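PDB 5A04: aldose-aldose oxidoreductase from Caulobacter crescentus, which probably oxidises one aldose sugar while reducing another, passing hydride through a bound NADP(H) cofactor. Local coordinates for residues V74-V79 with D298-C303; M101-M106 with S294-H299; S182-G187 with A326-A331; E209-D212 with R217-E220. All coordinates share one frame; numbering follows the deposited sequence.

Contact 1 (V74-V79 with D298-C303); sequences VDIVYV and DHLSEC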
loop_
_atom_site.group_PDB
_atom_site.type_symbol
_atom_site.label_atom_id
_atom_site.label_comp_id
_atom_site.label_asym_id
_atom_site.label_seq_id
_atom_site.Cartn_x
_atom_site.Cartn_y
_atom_site.Cartn_z
ATOM N N VAL A 74 -18.440 12.115 39.242
ATOM C CA VAL A 74 -17.959 12.171 37.862
ATOM C C VAL A 74 -16.626 12.904 37.798
ATOM O O VAL A 74 -16.538 14.090 38.133
ATOM C CB VAL A 74 -18.972 12.849 36.933
ATOM C CG1 VAL A 74 -18.390 12.989 35.510
ATOM C CG2 VAL A 74 -20.278 12.061 36.921
ATOM N N ASP A 75 -15.587 12.179 37.394
ATOM C CA ASP A 75 -14.265 12.766 37.198
ATOM C C ASP A 75 -13.972 13.056 35.729
ATOM O O ASP A 75 -13.270 14.010 35.404
ATOM C CB ASP A 75 -13.190 11.836 37.753
ATOM C CG ASP A 75 -13.355 11.593 39.233
ATOM O OD1 ASP A 75 -13.017 12.509 40.019
ATOM O OD2 ASP A 75 -13.832 10.501 39.606
ATOM N N ILE A 76 -14.510 12.213 34.856
ATOM C CA ILE A 76 -14.180 12.220 33.429
ATOM C C ILE A 76 -15.447 12.172 32.605
ATOM O O ILE A 76 -16.365 11.426 32.932
ATOM C CB ILE A 76 -13.298 10.999 33.031
ATOM C CG1 ILE A 76 -11.979 11.002 33.803
ATOM C CG2 ILE A 76 -13.057 10.981 31.524
ATOM C CD1 ILE A 76 -11.317 9.612 33.888
ATOM N N VAL A 77 -15.503 12.962 31.536
ATOM C CA VAL A 77 -16.558 12.829 30.541
ATOM C C VAL A 77 -15.954 12.234 29.265
ATOM O O VAL A 77 -14.934 12.728 28.763
ATOM C CB VAL A 77 -17.217 14.182 30.213
ATOM C CG1 VAL A 77 -18.243 14.018 29.099
ATOM C CG2 VAL A 77 -17.853 14.800 31.467
ATOM N N TYR A 78 -16.580 11.181 28.753
ATOM C CA TYR A 78 -16.122 10.530 27.532
ATOM C C TYR A 78 -17.115 10.904 26.439
ATOM O O TYR A 78 -18.265 10.475 26.453
ATOM C CB TYR A 78 -16.025 9.010 27.750
ATOM C CG TYR A 78 -15.327 8.189 26.676
ATOM C CD1 TYR A 78 -15.012 8.727 25.430
ATOM C CD2 TYR A 78 -14.991 6.854 26.920
ATOM C CE1 TYR A 78 -14.392 7.956 24.456
ATOM C CE2 TYR A 78 -14.371 6.074 25.954
ATOM C CZ TYR A 78 -14.071 6.631 24.726
ATOM O OH TYR A 78 -13.454 5.861 23.769
ATOM N N VAL A 79 -16.664 11.750 25.517
ATOM C CA VAL A 79 -17.495 12.239 24.429
ATOM C C VAL A 79 -17.455 11.301 23.222
ATOM O O VAL A 79 -16.403 11.129 22.597
ATOM C CB VAL A 79 -17.040 13.645 24.000
ATOM C CG1 VAL A 79 -17.880 14.134 22.817
ATOM C CG2 VAL A 79 -17.131 14.614 25.190
ATOM N N ASP A 298 -8.495 3.019 31.578
ATOM C CA ASP A 298 -7.646 3.088 32.758
ATOM C C ASP A 298 -6.455 4.018 32.565
ATOM O O ASP A 298 -5.973 4.596 33.533
ATOM C CB ASP A 298 -7.146 1.697 33.156
ATOM C CG ASP A 298 -8.120 0.956 34.076
ATOM O OD1 ASP A 298 -9.082 1.562 34.607
ATOM O OD2 ASP A 298 -7.910 -0.258 34.274
ATOM N N HIS A 299 -5.985 4.178 31.329
ATOM C CA HIS A 299 -4.836 5.053 31.107
ATOM C C HIS A 299 -5.140 6.481 31.553
ATOM O O HIS A 299 -4.332 7.096 32.241
ATOM C CB HIS A 299 -4.404 5.061 29.635
ATOM C CG HIS A 299 -3.170 5.871 29.378
ATOM N ND1 HIS A 299 -1.930 5.512 29.865
ATOM C CD2 HIS A 299 -2.983 7.021 28.684
ATOM C CE1 HIS A 299 -1.032 6.403 29.477
ATOM N NE2 HIS A 299 -1.646 7.331 28.764
ATOM N N LEU A 300 -6.299 7.004 31.163
ATOM C CA LEU A 300 -6.634 8.379 31.525
ATOM C C LEU A 300 -6.762 8.488 33.039
ATOM O O LEU A 300 -6.214 9.400 33.655
ATOM C CB LEU A 300 -7.922 8.839 30.838
ATOM C CG LEU A 300 -8.370 10.267 31.184
ATOM C CD1 LEU A 300 -7.226 11.258 30.990
ATOM C CD2 LEU A 300 -9.577 10.650 30.331
ATOM N N SER A 301 -7.466 7.532 33.635
ATOM C CA SER A 301 -7.636 7.505 35.087
ATOM C C SER A 301 -6.294 7.485 35.817
ATOM O O SER A 301 -6.078 8.241 36.777
ATOM C CB SER A 301 -8.467 6.287 35.497
ATOM O OG SER A 301 -9.770 6.381 34.957
ATOM N N GLU A 302 -5.389 6.628 35.357
ATOM C CA GLU A 302 -4.071 6.528 35.983
ATOM C C GLU A 302 -3.274 7.819 35.797
ATOM O O GLU A 302 -2.568 8.239 36.711
ATOM C CB GLU A 302 -3.294 5.334 35.424
ATOM C CG GLU A 302 -3.933 3.986 35.769
ATOM C CD GLU A 302 -3.373 2.831 34.936
ATOM O OE1 GLU A 302 -2.326 3.003 34.273
ATOM O OE2 GLU A 302 -3.993 1.748 34.944
ATOM N N CYS A 303 -3.394 8.456 34.630
ATOM C CA CYS A 303 -2.736 9.748 34.422
ATOM C C CYS A 303 -3.226 10.785 35.429
ATOM O O CYS A 303 -2.426 11.545 35.989
ATOM C CB CYS A 303 -2.959 10.269 33.000
ATOM S SG CYS A 303 -1.961 9.412 31.768
#
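On the helix that brings L300 and S301 against I76, the imidazole of H299 carries on one face the sulfur of C303, SG standing 3.7 Å above the ring plane and offset toward its rim, while NE2 of the ring bonds to the backbone N of I311. The contact proper is aliphatic. I76 and L300 reach toward each other tip to tip, with I76 CG2 3.7 Å from L300 CD2. The second branch of I76 is turned so that CG1 lies anti to the carbonyl carbon (chi1 -60°), and its end, CD1, comes within 3.7 Å of S301 OG. That hydroxyl is engaged with S32 OG, so its meeting with the methyl is packing alone. I76 belongs to strand 76-79 of the parallel Rossmann sheet, between strands 7-12 and 99-102, and helix 292-306, from the C-terminal part of the chain, lies against this sheet. L300 has its CG anti to the backbone N (chi1 179°), which carries the isobutyl group to the sheet, where Y9 and M101 of the two flanking strands touch it as well. Y9 also touches I76 and S301.

Contact 2 (M101-M106 with S294-H299); sequences MCEKPM and SAQLDH. With NDP (NADPH dihydro-nicotinamide-adenine-dinucleotide phosphate), chain G; BGC (beta-D-glucopyranose), chain H.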
loop_
_atom_site.group_PDB
_atom_site.type_symbol
_atom_site.label_atom_id
_atom_site.label_comp_id
_atom_site.label_asym_id
_atom_site.label_seq_id
_atom_site.Cartn_x
_atom_site.Cartn_y
_atom_site.Cartn_z
ATOM N N MET A 101 -12.143 12.435 27.933
ATOM C CA MET A 101 -11.768 11.490 26.893
ATOM C C MET A 101 -12.628 11.832 25.685
ATOM O O MET A 101 -13.850 11.893 25.785
ATOM C CB MET A 101 -12.007 10.039 27.342
ATOM C CG MET A 101 -11.607 9.007 26.311
ATOM S SD MET A 101 -9.870 8.554 26.434
ATOM C CE MET A 101 -9.924 7.504 27.896
ATOM N N CYS A 102 -11.997 12.082 24.547
ATOM C CA CYS A 102 -12.744 12.439 23.343
ATOM C C CYS A 102 -12.440 11.444 22.224
ATOM O O CYS A 102 -11.282 11.127 21.974
ATOM C CB CYS A 102 -12.387 13.859 22.890
ATOM S SG CYS A 102 -13.403 14.410 21.497
ATOM N N GLU A 103 -13.470 10.951 21.550
ATOM C CA GLU A 103 -13.234 10.011 20.461
ATOM C C GLU A 103 -12.523 10.671 19.282
ATOM O O GLU A 103 -12.541 11.885 19.137
ATOM C CB GLU A 103 -14.552 9.379 19.990
ATOM C CG GLU A 103 -14.742 7.972 20.558
ATOM C CD GLU A 103 -13.496 7.139 20.387
ATOM O OE1 GLU A 103 -12.978 7.084 19.249
ATOM O OE2 GLU A 103 -13.009 6.569 21.389
ATOM N N LYS A 104 -11.883 9.852 18.453
ATOM C CA LYS A 104 -11.343 10.314 17.182
ATOM C C LYS A 104 -12.454 10.422 16.148
ATOM O O LYS A 104 -13.518 9.832 16.317
ATOM C CB LYS A 104 -10.236 9.375 16.673
ATOM C CG LYS A 104 -10.468 7.855 16.880
ATOM C CD LYS A 104 -11.713 7.288 16.178
ATOM C CE LYS A 104 -11.698 7.472 14.665
ATOM N NZ LYS A 104 -12.972 6.967 14.060
ATOM N N PRO A 105 -12.235 11.214 15.087
ATOM C CA PRO A 105 -11.178 12.219 14.969
ATOM C C PRO A 105 -11.462 13.311 16.003
ATOM O O PRO A 105 -12.624 13.501 16.350
ATOM C CB PRO A 105 -11.340 12.723 13.526
ATOM C CG PRO A 105 -12.821 12.577 13.273
ATOM C CD PRO A 105 -13.156 11.246 13.936
ATOM N N MET A 106 -10.434 13.968 16.511
ATOM C CA MET A 106 -10.616 14.924 17.603
ATOM C C MET A 106 -11.678 15.989 17.321
ATOM O O MET A 106 -12.577 16.199 18.139
ATOM C CB MET A 106 -9.287 15.587 17.921
ATOM C CG MET A 106 -9.349 16.610 19.055
ATOM S SD MET A 106 -7.652 17.056 19.422
ATOM C CE MET A 106 -7.895 18.109 20.854
ATOM N N SER A 294 -10.537 -1.364 27.917
ATOM C CA SER A 294 -10.339 -1.164 29.348
ATOM C C SER A 294 -9.001 -0.501 29.633
ATOM O O SER A 294 -8.888 0.327 30.541
ATOM C CB SER A 294 -10.412 -2.509 30.083
ATOM O OG SER A 294 -11.625 -3.166 29.750
ATOM N N ALA A 295 -7.980 -0.884 28.874
ATOM C CA ALA A 295 -6.668 -0.252 29.011
ATOM C C ALA A 295 -6.711 1.244 28.668
ATOM O O ALA A 295 -6.050 2.062 29.312
ATOM C CB ALA A 295 -5.651 -0.962 28.130
ATOM N N GLN A 296 -7.464 1.590 27.637
ATOM C CA GLN A 296 -7.578 2.995 27.234
ATOM C C GLN A 296 -8.252 3.794 28.353
ATOM O O GLN A 296 -7.773 4.860 28.750
ATOM C CB GLN A 296 -8.366 3.119 25.920
ATOM C CG GLN A 296 -8.579 4.574 25.476
ATOM C CD GLN A 296 -9.646 4.693 24.410
ATOM O OE1 GLN A 296 -9.405 4.386 23.251
ATOM N NE2 GLN A 296 -10.831 5.154 24.797
ATOM N N LEU A 297 -9.341 3.243 28.887
ATOM C CA LEU A 297 -10.087 3.896 29.965
ATOM C C LEU A 297 -9.202 4.078 31.192
ATOM O O LEU A 297 -9.154 5.167 31.778
ATOM C CB LEU A 297 -11.347 3.088 30.322
ATOM C CG LEU A 297 -12.431 2.989 29.242
ATOM C CD1 LEU A 297 -13.439 1.890 29.547
ATOM C CD2 LEU A 297 -13.147 4.323 29.086
ATOM N N ASP A 298 -8.495 3.019 31.578
ATOM C CA ASP A 298 -7.646 3.088 32.758
ATOM C C ASP A 298 -6.455 4.018 32.565
ATOM O O ASP A 298 -5.973 4.596 33.533
ATOM C CB ASP A 298 -7.146 1.697 33.156
ATOM C CG ASP A 298 -8.120 0.956 34.076
ATOM O OD1 ASP A 298 -9.082 1.562 34.607
ATOM O OD2 ASP A 298 -7.910 -0.258 34.274
ATOM N N HIS A 299 -5.985 4.178 31.329
ATOM C CA HIS A 299 -4.836 5.053 31.107
ATOM C C HIS A 299 -5.140 6.481 31.553
ATOM O O HIS A 299 -4.332 7.096 32.241
ATOM C CB HIS A 299 -4.404 5.061 29.635
ATOM C CG HIS A 299 -3.170 5.871 29.378
ATOM N ND1 HIS A 299 -1.930 5.512 29.865
ATOM C CD2 HIS A 299 -2.983 7.021 28.684
ATOM C CE1 HIS A 299 -1.032 6.403 29.477
ATOM N NE2 HIS A 299 -1.646 7.331 28.764
HETATM P PA NDP G . -23.599 6.451 16.505
HETATM O O1A NDP G . -24.354 7.188 15.455
HETATM O O2A NDP G . -23.765 4.960 16.606
HETATM O O5B NDP G . -23.907 7.091 17.988
HETATM C C5B NDP G . -23.768 8.482 17.923
HETATM C C4B NDP G . -24.520 9.014 19.152
HETATM O O4B NDP G . -24.209 10.389 19.383
HETATM C C3B NDP G . -26.045 8.929 18.907
HETATM O O3B NDP G . -26.548 7.679 19.258
HETATM C C2B NDP G . -26.553 9.948 19.934
HETATM O O2B NDP G . -26.582 9.466 21.147
HETATM C C1B NDP G . -25.363 11.001 19.922
HETATM N N9A NDP G . -25.692 12.206 19.156
HETATM C C8A NDP G . -25.745 13.512 19.634
HETATM N N7A NDP G . -26.103 14.404 18.690
HETATM C C5A NDP G . -26.293 13.635 17.539
HETATM C C6A NDP G . -26.666 13.977 16.226
HETATM N N6A NDP G . -26.918 15.291 15.896
HETATM N N1A NDP G . -26.788 13.030 15.246
HETATM C C2A NDP G . -26.516 11.734 15.653
HETATM N N3A NDP G . -26.148 11.262 16.850
HETATM C C4A NDP G . -26.044 12.253 17.804
HETATM O O3 NDP G . -22.038 6.838 16.095
HETATM P PN NDP G . -20.871 5.861 16.672
HETATM O O1N NDP G . -21.000 5.582 18.114
HETATM O O2N NDP G . -20.381 4.862 15.649
HETATM O O5D NDP G . -19.531 6.996 16.584
HETATM C C5D NDP G . -19.634 8.047 17.504
HETATM C C4D NDP G . -18.199 8.605 17.718
HETATM O O4D NDP G . -17.332 7.501 18.119
HETATM C C3D NDP G . -17.585 9.163 16.380
HETATM O O3D NDP G . -16.728 10.283 16.669
HETATM C C2D NDP G . -16.737 8.007 15.870
HETATM O O2D NDP G . -15.608 8.450 15.138
HETATM C C1D NDP G . -16.244 7.396 17.229
HETATM N N1N NDP G . -15.977 5.964 17.075
HETATM C C2N NDP G . -14.757 5.441 17.472
HETATM C C3N NDP G . -14.535 4.099 17.346
HETATM C C7N NDP G . -13.248 3.542 17.759
HETATM O O7N NDP G . -12.929 2.364 17.515
HETATM N N7N NDP G . -12.354 4.351 18.455
HETATM C C4N NDP G . -15.557 3.166 16.794
HETATM C C5N NDP G . -16.798 3.825 16.365
HETATM C C6N NDP G . -16.976 5.136 16.515
HETATM P P2B NDP G . -27.921 9.885 22.149
HETATM O O1X NDP G . -27.881 11.393 22.044
HETATM O O2X NDP G . -29.013 9.189 21.396
HETATM O O3X NDP G . -27.518 9.286 23.494
HETATM C C2 BGC H . -14.754 4.055 13.011
HETATM C C3 BGC H . -15.811 3.009 12.629
HETATM C C4 BGC H . -15.146 1.739 12.186
HETATM C C5 BGC H . -14.128 1.263 13.210
HETATM C C6 BGC H . -13.313 0.088 12.611
HETATM C C1 BGC H . -13.920 3.433 14.039
HETATM O O1 BGC H . -12.994 4.390 14.553
HETATM O O2 BGC H . -15.412 5.219 13.494
HETATM O O3 BGC H . -16.589 3.566 11.581
HETATM O O4 BGC H . -16.130 0.736 11.983
HETATM O O5 BGC H . -13.221 2.294 13.529
HETATM O O6 BGC H . -12.480 -0.509 13.613
HETATM O O HOH W 1 -11.575 4.212 21.489
#
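M101 and Q296 meet with their side chains crossing obliquely. The methionine leaves its strand with CG anti to the backbone N (chi1 -179°), then bends at both chi2 and chi3, which brings CE to 3.5 Å from the carbonyl O of Q296 and SD to 3.9 Å from Q296 NE2. Q296, extended beyond CG, carries its amide out from helix 292-306 to M101 SD and a water. Its two ends lead to E103: this water stands 2.8 Å from both Q296 OE1 and E103 OE2, and Y78 OH bonds to Q296 NE2 as well as E103 OE2. E103 is bent at chi2, and OE1 takes the carboxamide N7N of NADPH in a nearly straight bond (2.9 Å, 174°). The backbone N of K104 reaches the same OE1 from above the carboxylate plane. E103-K104-P105, with a cis peptide before the proline, is the Glu-Lys-Pro motif of the Gfo/Idh/MocA oxidoreductases, following a Rossmann strand. K104 itself is folded at chi1, chi2 and chi3, which turns the chain back toward the ligands; NZ donates to glucose O1 at 2.6 Å and to the ribose O2D of NADPH at 3.2 Å. The same ribose hydroxyl donates to K104 O at 2.8 Å, so one residue holds O2D from both its side chain and its backbone.

Contact 3 (S182-G187 with A326-A331); sequences SLMDIG and AIYRAA. With BGC (beta-D-glucopyranose), chain H.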
loop_
_atom_site.group_PDB
_atom_site.type_symbol
_atom_site.label_atom_id
_atom_site.label_comp_id
_atom_site.label_asym_id
_atom_site.label_seq_id
_atom_site.Cartn_x
_atom_site.Cartn_y
_atom_site.Cartn_z
ATOM N N SER A 182 -14.222 9.401 4.431
ATOM C CA SER A 182 -13.452 8.262 4.951
ATOM C C SER A 182 -12.204 8.658 5.744
ATOM O O SER A 182 -11.860 8.004 6.721
ATOM C CB SER A 182 -13.047 7.323 3.805
ATOM O OG SER A 182 -12.002 7.892 3.022
ATOM N N LEU A 183 -11.528 9.733 5.346
ATOM C CA LEU A 183 -10.308 10.121 6.040
ATOM C C LEU A 183 -10.585 10.489 7.490
ATOM O O LEU A 183 -9.780 10.209 8.369
ATOM C CB LEU A 183 -9.635 11.295 5.328
ATOM C CG LEU A 183 -8.313 11.791 5.930
ATOM C CD1 LEU A 183 -7.317 10.627 6.087
ATOM C CD2 LEU A 183 -7.723 12.910 5.064
ATOM N N MET A 184 -11.718 11.143 7.730
ATOM C CA MET A 184 -12.051 11.567 9.082
ATOM C C MET A 184 -12.372 10.347 9.947
ATOM O O MET A 184 -12.014 10.309 11.125
ATOM C CB MET A 184 -13.223 12.560 9.055
ATOM C CG MET A 184 -12.845 13.934 8.522
ATOM S SD MET A 184 -11.624 14.747 9.567
ATOM C CE MET A 184 -12.640 15.247 10.935
ATOM N N ASP A 185 -12.960 9.319 9.345
ATOM C CA ASP A 185 -13.493 8.208 10.127
ATOM C C ASP A 185 -12.569 7.015 10.278
ATOM O O ASP A 185 -12.436 6.453 11.369
ATOM C CB ASP A 185 -14.796 7.714 9.509
ATOM C CG ASP A 185 -15.447 6.633 10.344
ATOM O OD1 ASP A 185 -15.933 6.960 11.453
ATOM O OD2 ASP A 185 -15.445 5.462 9.908
ATOM N N ILE A 186 -11.985 6.587 9.169
ATOM C CA ILE A 186 -11.286 5.315 9.151
ATOM C C ILE A 186 -9.868 5.502 8.605
ATOM O O ILE A 186 -8.912 4.868 9.073
ATOM C CB ILE A 186 -12.109 4.255 8.334
ATOM C CG1 ILE A 186 -11.389 2.917 8.312
ATOM C CG2 ILE A 186 -12.455 4.746 6.932
ATOM C CD1 ILE A 186 -11.192 2.352 9.700
ATOM N N GLY A 187 -9.712 6.403 7.643
ATOM C CA GLY A 187 -8.391 6.698 7.109
ATOM C C GLY A 187 -7.452 7.269 8.156
ATOM O O GLY A 187 -6.231 7.101 8.079
ATOM N N ALA A 326 -3.732 18.871 5.407
ATOM C CA ALA A 326 -2.760 18.858 4.304
ATOM C C ALA A 326 -3.102 17.808 3.247
ATOM O O ALA A 326 -2.876 18.035 2.055
ATOM C CB ALA A 326 -1.348 18.639 4.830
ATOM N N ILE A 327 -3.608 16.653 3.681
ATOM C CA ILE A 327 -4.042 15.605 2.747
ATOM C C ILE A 327 -5.185 16.125 1.866
ATOM O O ILE A 327 -5.158 15.973 0.644
ATOM C CB ILE A 327 -4.483 14.317 3.492
ATOM C CG1 ILE A 327 -3.276 13.684 4.192
ATOM C CG2 ILE A 327 -5.159 13.318 2.516
ATOM C CD1 ILE A 327 -3.662 12.715 5.338
ATOM N N TYR A 328 -6.183 16.749 2.479
ATOM C CA TYR A 328 -7.292 17.275 1.705
ATOM C C TYR A 328 -6.788 18.346 0.722
ATOM O O TYR A 328 -7.221 18.394 -0.433
ATOM C CB TYR A 328 -8.363 17.838 2.636
ATOM C CG TYR A 328 -9.278 16.801 3.265
ATOM C CD1 TYR A 328 -9.832 15.774 2.508
ATOM C CD2 TYR A 328 -9.630 16.893 4.603
ATOM C CE1 TYR A 328 -10.699 14.839 3.088
ATOM C CE2 TYR A 328 -10.478 15.975 5.189
ATOM C CZ TYR A 328 -11.020 14.956 4.427
ATOM O OH TYR A 328 -11.884 14.064 5.022
ATOM N N ARG A 329 -5.848 19.168 1.170
ATOM C CA ARG A 329 -5.322 20.231 0.313
ATOM C C ARG A 329 -4.503 19.650 -0.837
ATOM O O ARG A 329 -4.610 20.113 -1.976
ATOM C CB ARG A 329 -4.473 21.213 1.114
ATOM C CG ARG A 329 -3.875 22.337 0.267
ATOM C CD ARG A 329 -3.279 23.422 1.158
ATOM N NE ARG A 329 -4.257 23.875 2.153
ATOM C CZ ARG A 329 -5.116 24.883 1.981
ATOM N NH1 ARG A 329 -5.124 25.571 0.848
ATOM N NH2 ARG A 329 -5.967 25.209 2.950
ATOM N N ALA A 330 -3.713 18.618 -0.545
ATOM C CA ALA A 330 -2.877 17.998 -1.571
ATOM C C ALA A 330 -3.717 17.393 -2.679
ATOM O O ALA A 330 -3.344 17.475 -3.847
ATOM C CB ALA A 330 -1.959 16.927 -0.953
ATOM N N ALA A 331 -4.846 16.788 -2.314
ATOM C CA ALA A 331 -5.745 16.201 -3.313
ATOM C C ALA A 331 -6.483 17.286 -4.095
ATOM O O ALA A 331 -6.699 17.164 -5.302
ATOM C CB ALA A 331 -6.743 15.259 -2.647
HETATM C C2 BGC H . -14.754 4.055 13.011
HETATM C C3 BGC H . -15.811 3.009 12.629
HETATM C C4 BGC H . -15.146 1.739 12.186
HETATM C C5 BGC H . -14.128 1.263 13.210
HETATM C C6 BGC H . -13.313 0.088 12.611
HETATM C C1 BGC H . -13.920 3.433 14.039
HETATM O O1 BGC H . -12.994 4.390 14.553
HETATM O O2 BGC H . -15.412 5.219 13.494
HETATM O O3 BGC H . -16.589 3.566 11.581
HETATM O O4 BGC H . -16.130 0.736 11.983
HETATM O O5 BGC H . -13.221 2.294 13.529
HETATM O O6 BGC H . -12.480 -0.509 13.613
#
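Helix 182-198 of the C-terminal alpha/beta domain carries a sugar-binding residue near its start and uses L183 and M184 to pack on helix 314-333; the two short segments run at 132° to each other with axes 12.0 Å apart. L183 makes most of the contact: CG is anti to the backbone N (chi1 -179°), which sets CD2 over one face of the Y328 ring in a CH-pi contact, 4.0 Å from the ring centroid and 14° off its normal. The same CD2 lies 3.6 Å from I327 CG2. The phenol end of Y328 fits against the first turn, OH being 3.6 Å from both L183 CB and M184 CG; E222 OE2 bonds to this OH and to L183 N. In the same turn S182 O accepts from I186 N, as in an alpha helix, and from G187 N, the wider pi-type bond. D185 takes two glucose hydroxyls, O2 on OD1 at 2.7 Å and O3 on OD2 at 2.8 Å, and OD1 is salt-bridged to R172. With an alanine here, both hydroxyls would probably lose this acceptor, and R172 this salt bridge. L183 and I327 also touch I225 and F227, placing both helices against the mixed sheet, as in Gfo/Idh/MocA C-terminal domains.

Contact 4 (E209-D212 with R217-E220); sequences ESTD and RFGE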
loop_
_atom_site.group_PDB
_atom_site.type_symbol
_atom_site.label_atom_id
_atom_site.label_comp_id
_atom_site.label_asym_id
_atom_site.label_seq_id
_atom_site.Cartn_x
_atom_site.Cartn_y
_atom_site.Cartn_z
ATOM N N GLU A 209 -7.824 11.725 -4.591
ATOM C CA GLU A 209 -9.189 11.405 -4.192
ATOM C C GLU A 209 -9.944 10.738 -5.327
ATOM O O GLU A 209 -9.748 11.070 -6.497
ATOM C CB GLU A 209 -9.940 12.666 -3.737
ATOM C CG GLU A 209 -11.301 12.348 -3.122
ATOM C CD GLU A 209 -12.342 13.425 -3.349
ATOM O OE1 GLU A 209 -11.998 14.636 -3.236
ATOM O OE2 GLU A 209 -13.510 13.047 -3.631
ATOM N N SER A 210 -10.793 9.776 -4.986
ATOM C CA SER A 210 -11.659 9.168 -5.985
ATOM C C SER A 210 -13.023 8.893 -5.383
ATOM O O SER A 210 -13.177 8.016 -4.527
ATOM C CB SER A 210 -11.042 7.885 -6.532
ATOM O OG SER A 210 -11.831 7.363 -7.593
ATOM N N THR A 211 -14.012 9.652 -5.837
ATOM C CA THR A 211 -15.358 9.521 -5.310
ATOM C C THR A 211 -16.365 9.574 -6.447
ATOM O O THR A 211 -16.349 10.511 -7.256
ATOM C CB THR A 211 -15.672 10.641 -4.287
ATOM O OG1 THR A 211 -14.708 10.613 -3.227
ATOM C CG2 THR A 211 -17.069 10.463 -3.692
ATOM N N ASP A 212 -17.241 8.579 -6.503
ATOM C CA ASP A 212 -18.318 8.572 -7.491
ATOM C C ASP A 212 -19.511 9.346 -6.931
ATOM O O ASP A 212 -20.224 8.874 -6.042
ATOM C CB ASP A 212 -18.705 7.133 -7.847
ATOM C CG ASP A 212 -19.772 7.056 -8.932
ATOM O OD1 ASP A 212 -20.344 8.105 -9.313
ATOM O OD2 ASP A 212 -20.048 5.927 -9.386
ATOM N N ARG A 217 -24.401 7.518 -1.505
ATOM C CA ARG A 217 -23.673 7.679 -0.248
ATOM C C ARG A 217 -22.785 8.924 -0.240
ATOM O O ARG A 217 -22.437 9.438 0.824
ATOM C CB ARG A 217 -22.792 6.458 0.019
ATOM C CG ARG A 217 -23.543 5.185 0.325
ATOM C CD ARG A 217 -22.562 4.010 0.424
ATOM N NE ARG A 217 -21.993 3.665 -0.876
ATOM C CZ ARG A 217 -21.002 2.793 -1.070
ATOM N NH1 ARG A 217 -20.448 2.154 -0.045
ATOM N NH2 ARG A 217 -20.562 2.554 -2.306
ATOM N N PHE A 218 -22.390 9.384 -1.424
ATOM C CA PHE A 218 -21.240 10.283 -1.505
ATOM C C PHE A 218 -21.556 11.630 -2.165
ATOM O O PHE A 218 -20.770 12.139 -2.956
ATOM C CB PHE A 218 -20.095 9.585 -2.251
ATOM C CG PHE A 218 -19.649 8.282 -1.615
ATOM C CD1 PHE A 218 -19.297 8.227 -0.276
ATOM C CD2 PHE A 218 -19.590 7.113 -2.366
ATOM C CE1 PHE A 218 -18.888 7.025 0.311
ATOM C CE2 PHE A 218 -19.194 5.912 -1.795
ATOM C CZ PHE A 218 -18.836 5.863 -0.456
ATOM N N GLY A 219 -22.703 12.206 -1.824
ATOM C CA GLY A 219 -23.051 13.526 -2.313
ATOM C C GLY A 219 -22.279 14.615 -1.588
ATOM O O GLY A 219 -22.091 15.713 -2.122
ATOM N N GLU A 220 -21.827 14.329 -0.366
ATOM C CA GLU A 220 -21.245 15.387 0.463
ATOM C C GLU A 220 -19.798 15.158 0.892
ATOM O O GLU A 220 -19.042 16.116 1.034
ATOM C CB GLU A 220 -22.095 15.607 1.718
ATOM C CG GLU A 220 -23.528 15.975 1.403
ATOM C CD GLU A 220 -24.243 16.610 2.569
ATOM O OE1 GLU A 220 -23.630 16.764 3.649
ATOM O OE2 GLU A 220 -25.425 16.958 2.395
#
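T211, whose methyl packs on F218, has a hydroxyl gripped by two partners: OG1 donates to E209 OE2 at 2.7 Å, meeting the carboxylate on its anti side and 15° out of its plane, and it also bonds to the backbone N of D223. With OG1 beside the backbone N (chi1 -57°), CG2 lies anti to that N and is directed at F218, where it comes to 3.5 Å from CB. The methyl comes in at a slant to the phenyl, neither over its face nor at its edge. D212 O lies at the edge of the F218 ring, near its plane, 4.1 Å from CD2. R217 CB stands over the centre of one ring face, 3.7 Å above the plane, and F218 CE2 in turn lies over a face of the R217 guanidinium, toward its rim. An alanine in place of T211 would probably open a gap beside F218 CB and leave E209 and D223 N each short of a hydrogen-bond partner. The loop is further tied by R213, which bridges E209 OE2 and F218 O. The whole connects strand 204-210 to its antiparallel neighbour 224-230, with Y243, just after strand 236-242, touching F218, and S210 bonded to G234 of the second subunit.

In the fold
Contacts 1 and 2 use overlapping segments of helix 292-306, sharing D298 and H299, against neighbouring Rossmann strands; their centres are about 8 Å apart, and V79 N to M101 O, at 2.8 Å, joins the strands. Contact 2 runs on to the NADPH and glucose pocket, where K104 NZ, 2.8 Å from D185 O, and P105 CD, 3.2 Å from M184 O, bring the Rossmann part and contact 3 of the C-terminal domain together beside the sugar. There glucose C1 is 3.2 Å from nicotinamide C4N of NADPH, consistent with hydride transfer. Contact 4 is more remote, its centre about 13 Å from that of contact 3, which it touches through A331 and E209, and about 37 Å from that of contact 1.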